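Local coordinates for centrosomal protein of 104 kDa (Homo sapiens, PDB 5LPH) that is required for cilium formation and for the structural integrity of the ciliary tip, and interacts with tubulin, this chain being its TOG domain, at residues A100-V105 / I142-T147. Numbering follows the deposited sequence.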
loop_
_atom_site.group_PDB
_atom_site.type_symbol
_atom_site.label_atom_id
_atom_site.label_comp_id
_atom_site.label_asym_id
_atom_site.label_seq_id
_atom_site.Cartn_x
_atom_site.Cartn_y
_atom_site.Cartn_z
ATOM N N ALA A 100 -6.565 -12.364 -3.348
ATOM C CA ALA A 100 -6.250 -12.257 -4.776
ATOM C C ALA A 100 -5.100 -11.292 -5.115
ATOM O O ALA A 100 -4.477 -11.434 -6.168
ATOM C CB ALA A 100 -7.490 -11.877 -5.565
ATOM N N ILE A 101 -4.813 -10.330 -4.236
ATOM C CA ILE A 101 -3.614 -9.491 -4.375
ATOM C C ILE A 101 -2.324 -10.323 -4.284
ATOM O O ILE A 101 -1.312 -9.951 -4.877
ATOM C CB ILE A 101 -3.619 -8.309 -3.368
ATOM C CG1 ILE A 101 -4.673 -7.277 -3.791
ATOM C CG2 ILE A 101 -2.266 -7.615 -3.308
ATOM C CD1 ILE A 101 -5.067 -6.298 -2.702
ATOM N N LYS A 102 -2.362 -11.443 -3.563
ATOM C CA LYS A 102 -1.231 -12.385 -3.511
ATOM C C LYS A 102 -1.235 -13.463 -4.621
ATOM O O LYS A 102 -0.485 -14.431 -4.521
ATOM C CB LYS A 102 -1.172 -13.065 -2.128
ATOM C CG LYS A 102 -0.644 -12.179 -1.008
ATOM C CD LYS A 102 -0.849 -12.805 0.370
ATOM C CE LYS A 102 -2.278 -12.610 0.872
ATOM N NZ LYS A 102 -2.477 -13.051 2.283
ATOM N N ASP A 103 -2.041 -13.309 -5.675
ATOM C CA ASP A 103 -2.196 -14.394 -6.657
ATOM C C ASP A 103 -0.924 -14.627 -7.476
ATOM O O ASP A 103 -0.191 -13.689 -7.777
ATOM C CB ASP A 103 -3.379 -14.159 -7.608
ATOM C CG ASP A 103 -3.930 -15.459 -8.178
ATOM O OD1 ASP A 103 -4.774 -16.086 -7.495
ATOM O OD2 ASP A 103 -3.522 -15.866 -9.292
ATOM N N ILE A 104 -0.688 -15.890 -7.827
ATOM C CA ILE A 104 0.479 -16.294 -8.629
ATOM C C ILE A 104 0.316 -16.056 -10.144
ATOM O O ILE A 104 1.257 -16.291 -10.901
ATOM C CB ILE A 104 0.878 -17.771 -8.349
ATOM C CG1 ILE A 104 -0.234 -18.761 -8.756
ATOM C CG2 ILE A 104 1.219 -17.947 -6.872
ATOM C CD1 ILE A 104 0.150 -20.224 -8.618
ATOM N N VAL A 105 -0.869 -15.613 -10.576
ATOM C CA VAL A 105 -1.157 -15.310 -11.976
ATOM C C VAL A 105 -1.535 -13.837 -12.103
ATOM O O VAL A 105 -2.399 -13.337 -11.376
ATOM C CB VAL A 105 -2.291 -16.213 -12.527
ATOM C CG1 VAL A 105 -2.678 -15.821 -13.951
ATOM C CG2 VAL A 105 -1.863 -17.678 -12.476
ATOM N N ILE A 142 -3.766 -2.407 1.508
ATOM C CA ILE A 142 -2.495 -1.711 1.233
ATOM C C ILE A 142 -1.254 -2.457 1.756
ATOM O O ILE A 142 -0.265 -2.548 1.030
ATOM C CB ILE A 142 -2.492 -0.195 1.655
ATOM C CG1 ILE A 142 -1.197 0.524 1.253
ATOM C CG2 ILE A 142 -2.549 0.040 3.155
ATOM C CD1 ILE A 142 -0.890 0.512 -0.213
ATOM N N PRO A 143 -1.305 -3.019 2.987
ATOM C CA PRO A 143 -0.122 -3.757 3.463
ATOM C C PRO A 143 0.224 -4.989 2.613
ATOM O O PRO A 143 1.399 -5.292 2.414
ATOM C CB PRO A 143 -0.515 -4.180 4.889
ATOM C CG PRO A 143 -1.656 -3.299 5.262
ATOM C CD PRO A 143 -2.394 -3.089 3.977
ATOM N N VAL A 144 -0.800 -5.669 2.109
ATOM C CA VAL A 144 -0.607 -6.842 1.262
ATOM C C VAL A 144 -0.090 -6.403 -0.110
ATOM O O VAL A 144 0.750 -7.073 -0.715
ATOM C CB VAL A 144 -1.913 -7.648 1.109
ATOM C CG1 VAL A 144 -1.681 -8.884 0.257
ATOM C CG2 VAL A 144 -2.443 -8.059 2.479
ATOM N N LEU A 145 -0.594 -5.272 -0.589
ATOM C CA LEU A 145 -0.138 -4.697 -1.846
ATOM C C LEU A 145 1.319 -4.221 -1.777
ATOM O O LEU A 145 2.052 -4.346 -2.759
ATOM C CB LEU A 145 -1.070 -3.558 -2.257
ATOM C CG LEU A 145 -1.154 -3.160 -3.727
ATOM C CD1 LEU A 145 -1.279 -4.338 -4.685
ATOM C CD2 LEU A 145 -2.340 -2.237 -3.906
ATOM N N LEU A 146 1.737 -3.705 -0.617
ATOM C CA LEU A 146 3.145 -3.328 -0.394
ATOM C C LEU A 146 4.101 -4.518 -0.445
ATOM O O LEU A 146 5.225 -4.362 -0.906
ATOM C CB LEU A 146 3.349 -2.584 0.934
ATOM C CG LEU A 146 3.104 -1.073 0.948
ATOM C CD1 LEU A 146 3.134 -0.588 2.393
ATOM C CD2 LEU A 146 4.125 -0.318 0.103
ATOM N N THR A 147 3.670 -5.683 0.039
ATOM C CA THR A 147 4.463 -6.914 -0.109
ATOM C C THR A 147 4.715 -7.268 -1.584
ATOM O O THR A 147 5.810 -7.715 -1.920
ATOM C CB THR A 147 3.848 -8.137 0.605
ATOM O OG1 THR A 147 2.500 -8.320 0.171
ATOM C CG2 THR A 147 3.887 -7.962 2.115
#
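Lys102 lays its aliphatic chain against Val144. CB begins the chain outside the contact; CG is the first atom to touch, 3.7 Å from Val144 CG1. CD stays beside the same methyl, and the bend at chi3 (-80°) curls the chain so that CE also lies 3.8 Å from Val144 CG1. Three successive methylenes thus pass across one face of the methyl, the two side chains crossing at about a right angle, while the ammonium NZ runs on past it. From the buried side, Ile101 directs its CG2 branch, anti to the backbone N, into the notch between Val144 CG1, at 3.8 Å, and Leu145 CD1, at 3.7 Å. Val144 CG1 thus meets the lysine chain on one side and the isoleucine methyl on a neighbouring one. The contact joins the loop between helices 83-100 and 106-126 to helix 131-147, whose final turns open the first HEAT repeat; Leu145 also reaches Leu113 and Phe163 of the adjoining helices. Just beyond the segment, Arg148 NH1 hydrogen-bonds Ile101 O, adding a polar tie. Between the two segments themselves the chemistry is wholly apolar, implying cohesion by methyl and methylene burial, with the lysine's hydrocarbon part closing the exposed margin.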